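Local coordinates for neuraminidase (Bacteroides thetaiotaomicron, PDB 5MUL), which is a beta-propeller glycoside hydrolase that binds glucuronic acid and, despite its neuraminidase name, probably acts as a rhamnosidase, at residues C259-N264 against T285-S290; R310-R315 against I343-R348. All coordinates share one frame; numbering follows the deposited sequence.

How the interactions relate
Interactions 1 and 2 join three four-stranded antiparallel sheets in series, each linking the end of a sheet's outermost strand, or the chain just after it, to the second strand of the next sheet. The middle sheet serves both: strand 281-287 receives the 259-264 loop, and strand 307-311 leads into interaction 2. Their centres lie about 16 Å apart, and T285 O of interaction 1 packs 3.0 Å from Y345 OH of interaction 2. Interaction 1 is partly buried and changes from aliphatic-on-indole packing to an arginine-carbonyl bond at its more exposed end. Interaction 2 is buried, with methyl groups against aromatic rings and no polar bond between its segments.

Interaction 1 of 2, residues C259-N264 against T285-S290; sequences CRIPQN and TYWRSS
I261 lies over one face of the W287 indole, the two side chains crossing at about a right angle. CD1 of I261 stands 3.6 Å from the centroid of the W287 six-membered ring and 12° off its normal, which meets the geometry of a CH-pi contact. The other branch reaches the five-membered part, with CG2 of I261 4.0 Å from CG of W287, so both ends of the aliphatic group are used. C259 SG is 3.8 Å from CH2 of W287 and approaches the ring obliquely; because C259 has two conformers, this sulfur-aromatic contact is doubtful as a constant feature. At the other end of the contact, NH2 of R288 bonds to N264 O at 2.7 Å, in the carbonyl plane. The N-H...O angle of 137° makes this short bond distinctly bent. These contacts span two neighbouring blades of the beta-propeller: 259-264 leaves the outermost strand of one sheet, and W287 lies on the second strand of the next. Further out, D225 OD1 accepts a hydrogen bond from the backbone N of I261, tying the loop to its own sheet. R298 makes a cation-pi contact with W287. The R288 chain bends at its third torsion (chi3 64°), turning the guanidinium toward the loop, and its NH1 is bonded to S292 O.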
ATOM      1  N   CYS A 259       2.882  10.462  15.422  1.00 17.86           N
ATOM      2  CA  CYS A 259       2.505  11.865  15.385  0.50 18.92           C
ATOM      3  C   CYS A 259       1.122  12.040  16.010  1.00 20.24           C
ATOM      4  O   CYS A 259       0.217  11.259  15.730  1.00 19.60           O
ATOM      5  CB  CYS A 259       2.521  12.328  13.923  0.50 19.75           C
ATOM      6  SG  CYS A 259       2.686  14.101  13.618  0.50 20.60           S
ATOM      7  N   ARG A 260       0.962  13.066  16.850  1.00 21.09           N
ATOM      8  CA  ARG A 260      -0.347  13.453  17.361  0.50 21.16           C
ATOM      9  C   ARG A 260      -0.950  14.452  16.390  1.00 21.61           C
ATOM     10  O   ARG A 260      -0.363  15.496  16.146  1.00 22.26           O
ATOM     11  CB  ARG A 260      -0.223  14.085  18.752  0.50 22.20           C
ATOM     12  CG  ARG A 260       0.342  13.141  19.808  0.50 22.14           C
ATOM     13  CD  ARG A 260      -0.662  12.076  20.223  0.50 22.26           C
ATOM     14  NE  ARG A 260      -0.209  11.286  21.371  0.50 22.98           N
ATOM     15  CZ  ARG A 260      -1.012  10.578  22.163  0.50 21.72           C
ATOM     16  NH1 ARG A 260      -2.315  10.556  21.955  0.50 22.98           N
ATOM     17  NH2 ARG A 260      -0.512   9.891  23.173  0.50 23.33           N
ATOM     18  N   ILE A 261      -2.103  14.111  15.809  1.00 18.53           N
ATOM     19  CA  ILE A 261      -2.765  14.924  14.811  1.00 18.85           C
ATOM     20  C   ILE A 261      -4.244  14.922  15.171  1.00 19.12           C
ATOM     21  O   ILE A 261      -4.915  13.891  15.113  1.00 19.23           O
ATOM     22  CB  ILE A 261      -2.571  14.365  13.371  1.00 18.44           C
ATOM     23  CG1 ILE A 261      -1.085  14.178  13.045  1.00 19.03           C
ATOM     24  CG2 ILE A 261      -3.271  15.254  12.343  1.00 18.18           C
ATOM     25  CD1 ILE A 261      -0.802  13.068  12.046  1.00 19.32           C
ATOM     26  N   PRO A 262      -4.785  16.090  15.557  1.00 20.23           N
ATOM     27  CA  PRO A 262      -6.150  16.035  16.071  1.00 19.90           C
ATOM     28  C   PRO A 262      -7.184  15.827  14.991  1.00 19.07           C
ATOM     29  O   PRO A 262      -6.883  15.949  13.786  1.00 18.58           O
ATOM     30  CB  PRO A 262      -6.325  17.411  16.733  1.00 22.55           C
ATOM     31  CG  PRO A 262      -5.385  18.304  16.034  1.00 21.88           C
ATOM     32  CD  PRO A 262      -4.212  17.449  15.620  1.00 22.47           C
ATOM     33  N   GLN A 263      -8.408  15.530  15.402  1.00 18.17           N
ATOM     34  CA  GLN A 263      -9.528  15.535  14.491  1.00 18.24           C
ATOM     35  C   GLN A 263      -9.673  16.904  13.811  1.00 18.60           C
ATOM     36  O   GLN A 263      -9.135  17.911  14.306  1.00 20.53           O
ATOM     37  CB  GLN A 263     -10.826  15.177  15.236  1.00 19.09           C
ATOM     38  CG  GLN A 263     -10.824  13.774  15.828  1.00 19.68           C
ATOM     39  CD  GLN A 263     -12.101  13.460  16.580  1.00 21.28           C
ATOM     40  OE1 GLN A 263     -13.199  13.689  16.069  1.00 23.54           O
ATOM     41  NE2 GLN A 263     -11.959  12.914  17.772  1.00 24.20           N
ATOM     42  N   ASN A 264     -10.354  16.913  12.668  1.00 19.33           N
ATOM     43  CA  ASN A 264     -10.593  18.111  11.877  1.00 20.20           C
ATOM     44  C   ASN A 264      -9.295  18.735  11.347  1.00 20.50           C
ATOM     45  O   ASN A 264      -9.197  19.948  11.195  1.00 21.46           O
ATOM     46  CB  ASN A 264     -11.448  19.148  12.662  1.00 23.01           C
ATOM     47  CG  ASN A 264     -12.792  18.574  13.093  1.00 25.79           C
ATOM     48  OD1 ASN A 264     -12.993  18.246  14.261  1.00 32.12           O
ATOM     49  ND2 ASN A 264     -13.689  18.383  12.129  1.00 29.05           N
ATOM     50  N   THR A 285       1.655  10.707   4.119  1.00 12.87           N
ATOM     51  CA  THR A 285       0.266  11.066   4.239  1.00 13.71           C
ATOM     52  C   THR A 285       0.123  12.581   4.065  1.00 13.94           C
ATOM     53  O   THR A 285       1.040  13.209   3.562  1.00 14.44           O
ATOM     54  CB  THR A 285      -0.270  10.614   5.588  1.00 14.84           C
ATOM     55  OG1 THR A 285      -1.673  10.812   5.576  1.00 15.89           O
ATOM     56  CG2 THR A 285       0.424  11.332   6.735  1.00 15.02           C
ATOM     57  N   TYR A 286      -1.037  13.133   4.404  1.00 13.86           N
ATOM     58  CA  TYR A 286      -1.214  14.594   4.358  1.00 14.38           C
ATOM     59  C   TYR A 286      -2.141  15.024   5.472  1.00 15.87           C
ATOM     60  O   TYR A 286      -2.959  14.227   5.914  1.00 15.05           O
ATOM     61  CB  TYR A 286      -1.700  15.090   2.986  1.00 14.25           C
ATOM     62  CG  TYR A 286      -3.022  14.617   2.487  1.00 14.42           C
ATOM     63  CD1 TYR A 286      -4.230  15.059   3.050  1.00 14.27           C
ATOM     64  CD2 TYR A 286      -3.110  13.721   1.413  1.00 14.68           C
ATOM     65  CE1 TYR A 286      -5.448  14.636   2.560  1.00 14.41           C
ATOM     66  CE2 TYR A 286      -4.319  13.285   0.938  1.00 14.54           C
ATOM     67  CZ  TYR A 286      -5.504  13.732   1.503  1.00 14.73           C
ATOM     68  OH  TYR A 286      -6.705  13.282   1.010  1.00 15.60           O
ATOM     69  N   TRP A 287      -1.980  16.280   5.922  1.00 15.83           N
ATOM     70  CA  TRP A 287      -2.894  16.916   6.883  1.00 16.49           C
ATOM     71  C   TRP A 287      -2.578  18.412   6.890  1.00 17.00           C
ATOM     72  O   TRP A 287      -1.548  18.857   6.375  1.00 16.76           O
ATOM     73  CB  TRP A 287      -2.775  16.303   8.287  1.00 16.25           C
ATOM     74  CG  TRP A 287      -1.518  16.598   9.062  1.00 17.08           C
ATOM     75  CD1 TRP A 287      -1.259  17.705   9.816  1.00 17.86           C
ATOM     76  CD2 TRP A 287      -0.380  15.755   9.221  1.00 15.37           C
ATOM     77  NE1 TRP A 287      -0.036  17.625  10.382  1.00 18.43           N
ATOM     78  CE2 TRP A 287       0.530  16.418  10.069  1.00 17.50           C
ATOM     79  CE3 TRP A 287      -0.051  14.461   8.763  1.00 15.56           C
ATOM     80  CZ2 TRP A 287       1.758  15.871  10.427  1.00 17.32           C
ATOM     81  CZ3 TRP A 287       1.171  13.923   9.119  1.00 16.21           C
ATOM     82  CH2 TRP A 287       2.070  14.623   9.941  1.00 17.48           C
ATOM     83  N   ARG A 288      -3.485  19.157   7.521  1.00 18.70           N
ATOM     84  CA  ARG A 288      -3.406  20.598   7.673  1.00 19.48           C
ATOM     85  C   ARG A 288      -2.934  20.954   9.086  1.00 20.19           C
ATOM     86  O   ARG A 288      -3.446  20.449  10.071  1.00 18.95           O
ATOM     87  CB  ARG A 288      -4.810  21.151   7.385  1.00 21.98           C
ATOM     88  CG  ARG A 288      -5.022  22.667   7.469  1.00 25.24           C
ATOM     89  CD  ARG A 288      -6.516  23.000   7.362  1.00 27.04           C
ATOM     90  NE  ARG A 288      -7.303  22.469   8.472  1.00 29.50           N
ATOM     91  CZ  ARG A 288      -7.321  22.952   9.715  1.00 33.71           C
ATOM     92  NH1 ARG A 288      -6.586  24.009  10.070  1.00 35.12           N
ATOM     93  NH2 ARG A 288      -8.088  22.366  10.627  1.00 35.00           N
ATOM     94  N   SER A 289      -1.942  21.838   9.166  1.00 21.79           N
ATOM     95  CA  SER A 289      -1.477  22.381  10.441  1.00 23.23           C
ATOM     96  C   SER A 289      -2.571  23.293  10.999  1.00 23.73           C
ATOM     97  O   SER A 289      -3.369  23.836  10.244  1.00 25.49           O
ATOM     98  CB  SER A 289      -0.200  23.188  10.221  1.00 23.78           C
ATOM     99  OG  SER A 289       0.869  22.332   9.842  1.00 25.85           O
ATOM    100  N   SER A 290      -2.583  23.464  12.316  1.00 28.87           N
ATOM    101  CA  SER A 290      -3.657  24.244  12.983  1.00 31.89           C
ATOM    102  C   SER A 290      -3.742  25.739  12.587  1.00 32.69           C
ATOM    103  O   SER A 290      -4.825  26.338  12.662  1.00 33.87           O
ATOM    104  CB  SER A 290      -3.534  24.114  14.504  1.00 33.56           C
ATOM    105  OG  SER A 290      -2.214  24.387  14.927  1.00 37.01           O
TER

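Interaction 2 of 2, residues R310-R315 against I343-R348; sequences RQVTDR and IFYIFR
Between consecutive blades of the beta-propeller, V312 and T313, just past the outermost strand 307-311, pack against Y345 and F347 on strand 342-347 of the next sheet. V312 sets both methyls against the Y345 ring. CG1 of V312 stands 4.0 Å from the ring centroid of Y345 and 14° off its normal, a CH-pi contact over the face, while CG2 of V312 touches CE2 of Y345 at 3.7 Å. The V312 torsion, with CG1 opposite the backbone N (chi1 177°), fans the two methyls across the tyrosine. One step along, T313 uses its methyl: CG2 comes within 3.8 Å of CZ of F347. The T313 and F347 side chains come from opposite directions, the methyl reaching the ring obliquely near CZ. Y345 and F347 are two residues apart on a strand, so both point toward the incoming chain. Around this pair of contacts, the backbones of V312 and Y297 are hydrogen-bonded, and A359 of the adjoining strand also meets the V312 side chain. The polar end of the tyrosine is satisfied outside the two segments, by a hydrogen bond from Y345 OH to the backbone O of R298. Across the two segments themselves, cohesion is therefore apolar and dispersive, depending on the fit of methyls to rings, whereas the buried tyrosine hydroxyl is anchored back to the preceding sheet.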
ATOM      1  N   ARG A 310       7.947  16.270   8.225  1.00 21.05           N
ATOM      2  CA  ARG A 310       8.372  17.309   7.323  1.00 21.31           C
ATOM      3  C   ARG A 310       7.328  17.507   6.233  1.00 19.31           C
ATOM      4  O   ARG A 310       6.754  16.540   5.705  1.00 18.97           O
ATOM      5  CB  ARG A 310       9.712  16.893   6.738  1.00 22.16           C
ATOM      6  CG  ARG A 310      10.404  17.959   6.004  1.00 23.72           C
ATOM      7  CD  ARG A 310      11.832  17.619   5.667  1.00 21.70           C
ATOM      8  NE  ARG A 310      12.206  18.618   4.707  1.00 19.47           N
ATOM      9  CZ  ARG A 310      13.185  18.542   3.825  1.00 20.24           C
ATOM     10  NH1 ARG A 310      13.980  17.477   3.734  1.00 20.22           N
ATOM     11  NH2 ARG A 310      13.361  19.575   3.013  1.00 21.21           N
ATOM     12  N   GLN A 311       7.056  18.752   5.898  1.00 19.91           N
ATOM     13  CA  GLN A 311       6.175  19.108   4.814  1.00 19.65           C
ATOM     14  C   GLN A 311       6.917  18.857   3.482  1.00 20.68           C
ATOM     15  O   GLN A 311       8.114  19.129   3.361  1.00 21.46           O
ATOM     16  CB  GLN A 311       5.814  20.595   4.979  1.00 21.65           C
ATOM     17  CG  GLN A 311       4.675  21.080   4.135  1.00 24.75           C
ATOM     18  CD  GLN A 311       4.263  22.521   4.457  1.00 26.52           C
ATOM     19  OE1 GLN A 311       4.314  23.390   3.571  1.00 30.10           O
ATOM     20  NE2 GLN A 311       3.839  22.772   5.708  1.00 24.78           N
ATOM     21  N   VAL A 312       6.221  18.338   2.480  1.00 17.81           N
ATOM     22  CA  VAL A 312       6.878  17.885   1.247  1.00 18.28           C
ATOM     23  C   VAL A 312       6.775  18.866   0.099  1.00 20.01           C
ATOM     24  O   VAL A 312       7.732  19.008  -0.666  1.00 21.79           O
ATOM     25  CB  VAL A 312       6.328  16.488   0.855  1.00 16.94           C
ATOM     26  CG1 VAL A 312       6.918  15.997  -0.463  1.00 17.36           C
ATOM     27  CG2 VAL A 312       6.596  15.488   1.967  1.00 17.30           C
ATOM     28  N   THR A 313       5.613  19.455  -0.081  1.00 22.54           N
ATOM     29  CA  THR A 313       5.447  20.447  -1.112  1.00 26.66           C
ATOM     30  C   THR A 313       4.901  21.743  -0.455  1.00 27.23           C
ATOM     31  O   THR A 313       4.711  21.833   0.764  1.00 29.87           O
ATOM     32  CB  THR A 313       4.587  19.899  -2.275  1.00 27.71           C
ATOM     33  OG1 THR A 313       3.218  19.788  -1.871  1.00 25.84           O
ATOM     34  CG2 THR A 313       5.064  18.513  -2.747  1.00 29.57           C
ATOM     35  N   ASP A 314       4.680  22.743  -1.287  1.00 31.51           N
ATOM     36  CA  ASP A 314       4.305  24.072  -0.846  1.00 32.63           C
ATOM     37  C   ASP A 314       2.993  24.394  -1.538  1.00 33.76           C
ATOM     38  O   ASP A 314       2.941  25.138  -2.526  1.00 33.50           O
ATOM     39  CB  ASP A 314       5.434  25.048  -1.238  1.00 37.48           C
ATOM     40  CG  ASP A 314       5.139  26.479  -0.858  1.00 40.21           C
ATOM     41  OD1 ASP A 314       4.510  26.708   0.195  1.00 40.64           O
ATOM     42  OD2 ASP A 314       5.550  27.382  -1.623  1.00 44.28           O
ATOM     43  N   ARG A 315       1.924  23.783  -1.037  1.00 27.50           N
ATOM     44  CA  ARG A 315       0.618  23.969  -1.620  1.00 27.86           C
ATOM     45  C   ARG A 315       0.060  25.297  -1.141  1.00 26.35           C
ATOM     46  O   ARG A 315       0.417  25.754  -0.069  1.00 29.33           O
ATOM     47  CB  ARG A 315      -0.324  22.839  -1.222  1.00 24.50           C
ATOM     48  CG  ARG A 315       0.177  21.447  -1.576  1.00 22.84           C
ATOM     49  CD  ARG A 315      -0.877  20.382  -1.306  1.00 20.87           C
ATOM     50  NE  ARG A 315      -1.926  20.449  -2.276  1.00 20.47           N
ATOM     51  CZ  ARG A 315      -3.114  21.038  -2.153  1.00 19.36           C
ATOM     52  NH1 ARG A 315      -3.510  21.594  -0.994  1.00 20.43           N
ATOM     53  NH2 ARG A 315      -3.927  21.037  -3.189  1.00 19.20           N
ATOM     54  N   ILE A 343      14.465  10.120  -0.673  1.00 16.58           N
ATOM     55  CA  ILE A 343      13.044   9.801  -0.837  1.00 16.58           C
ATOM     56  C   ILE A 343      12.574  10.197  -2.211  1.00 15.46           C
ATOM     57  O   ILE A 343      12.861  11.283  -2.704  1.00 16.41           O
ATOM     58  CB  ILE A 343      12.167  10.614   0.135  1.00 18.73           C
ATOM     59  CG1 ILE A 343      12.756  10.650   1.533  1.00 21.41           C
ATOM     60  CG2 ILE A 343      10.722  10.114   0.094  1.00 18.51           C
ATOM     61  CD1 ILE A 343      12.859   9.342   2.214  1.00 21.60           C
ATOM     62  N   PHE A 344      11.775   9.315  -2.835  1.00 14.84           N
ATOM     63  CA  PHE A 344      11.012   9.634  -4.021  1.00 13.83           C
ATOM     64  C   PHE A 344       9.549   9.536  -3.610  1.00 13.14           C
ATOM     65  O   PHE A 344       9.104   8.447  -3.199  1.00 13.86           O
ATOM     66  CB  PHE A 344      11.370   8.629  -5.117  1.00 14.94           C
ATOM     67  CG  PHE A 344      12.830   8.637  -5.485  1.00 16.02           C
ATOM     68  CD1 PHE A 344      13.709   7.843  -4.811  1.00 16.25           C
ATOM     69  CD2 PHE A 344      13.304   9.469  -6.488  1.00 17.25           C
ATOM     70  CE1 PHE A 344      15.085   7.856  -5.107  1.00 18.06           C
ATOM     71  CE2 PHE A 344      14.673   9.466  -6.806  1.00 17.78           C
ATOM     72  CZ  PHE A 344      15.530   8.674  -6.116  1.00 18.81           C
ATOM     73  N   TYR A 345       8.833  10.645  -3.653  1.00 12.57           N
ATOM     74  CA  TYR A 345       7.505  10.768  -3.053  1.00 12.69           C
ATOM     75  C   TYR A 345       6.537  11.035  -4.188  1.00 12.31           C
ATOM     76  O   TYR A 345       6.632  12.075  -4.831  1.00 13.50           O
ATOM     77  CB  TYR A 345       7.588  11.913  -2.040  1.00 13.09           C
ATOM     78  CG  TYR A 345       6.410  12.100  -1.111  1.00 12.20           C
ATOM     79  CD1 TYR A 345       5.223  12.653  -1.553  1.00 12.53           C
ATOM     80  CD2 TYR A 345       6.522  11.787   0.234  1.00 12.05           C
ATOM     81  CE1 TYR A 345       4.136  12.865  -0.677  1.00 13.05           C
ATOM     82  CE2 TYR A 345       5.475  12.018   1.110  1.00 12.48           C
ATOM     83  CZ  TYR A 345       4.288  12.536   0.638  1.00 12.46           C
ATOM     84  OH  TYR A 345       3.214  12.778   1.484  1.00 13.90           O
ATOM     85  N   ILE A 346       5.642  10.084  -4.485  1.00 12.16           N
ATOM     86  CA  ILE A 346       4.813  10.148  -5.677  1.00 12.36           C
ATOM     87  C   ILE A 346       3.428  10.600  -5.285  1.00 13.30           C
ATOM     88  O   ILE A 346       2.847  10.066  -4.336  1.00 12.53           O
ATOM     89  CB  ILE A 346       4.750   8.769  -6.388  1.00 13.40           C
ATOM     90  CG1 ILE A 346       6.166   8.208  -6.625  1.00 14.88           C
ATOM     91  CG2 ILE A 346       3.955   8.884  -7.662  1.00 13.93           C
ATOM     92  CD1 ILE A 346       7.056   9.101  -7.454  1.00 17.34           C
ATOM     93  N   PHE A 347       2.884  11.558  -6.002  1.00 13.38           N
ATOM     94  CA  PHE A 347       1.598  12.132  -5.682  1.00 13.59           C
ATOM     95  C   PHE A 347       0.902  12.659  -6.924  1.00 14.89           C
ATOM     96  O   PHE A 347       1.407  12.509  -8.069  1.00 15.51           O
ATOM     97  CB  PHE A 347       1.764  13.235  -4.622  1.00 14.45           C
ATOM     98  CG  PHE A 347       2.506  14.457  -5.097  1.00 15.08           C
ATOM     99  CD1 PHE A 347       3.895  14.477  -5.213  1.00 15.89           C
ATOM    100  CD2 PHE A 347       1.801  15.617  -5.378  1.00 16.96           C
ATOM    101  CE1 PHE A 347       4.567  15.629  -5.639  1.00 17.02           C
ATOM    102  CE2 PHE A 347       2.462  16.755  -5.824  1.00 17.57           C
ATOM    103  CZ  PHE A 347       3.830  16.779  -5.916  1.00 17.72           C
ATOM    104  N   ARG A 348      -0.289  13.207  -6.733  1.00 14.32           N
ATOM    105  CA  ARG A 348      -1.057  13.839  -7.823  1.00 15.12           C
ATOM    106  C   ARG A 348      -1.847  14.967  -7.179  1.00 16.20           C
ATOM    107  O   ARG A 348      -2.442  14.752  -6.115  1.00 15.86           O
ATOM    108  CB  ARG A 348      -1.950  12.806  -8.494  1.00 15.44           C
ATOM    109  CG  ARG A 348      -2.951  13.343  -9.507  1.00 16.09           C
ATOM    110  CD  ARG A 348      -4.278  13.774  -8.903  1.00 17.50           C
ATOM    111  NE  ARG A 348      -4.983  12.668  -8.259  1.00 17.78           N
ATOM    112  CZ  ARG A 348      -5.990  12.786  -7.395  1.00 18.45           C
ATOM    113  NH1 ARG A 348      -6.453  13.973  -7.037  1.00 19.17           N
ATOM    114  NH2 ARG A 348      -6.515  11.691  -6.881  1.00 19.26           N
TER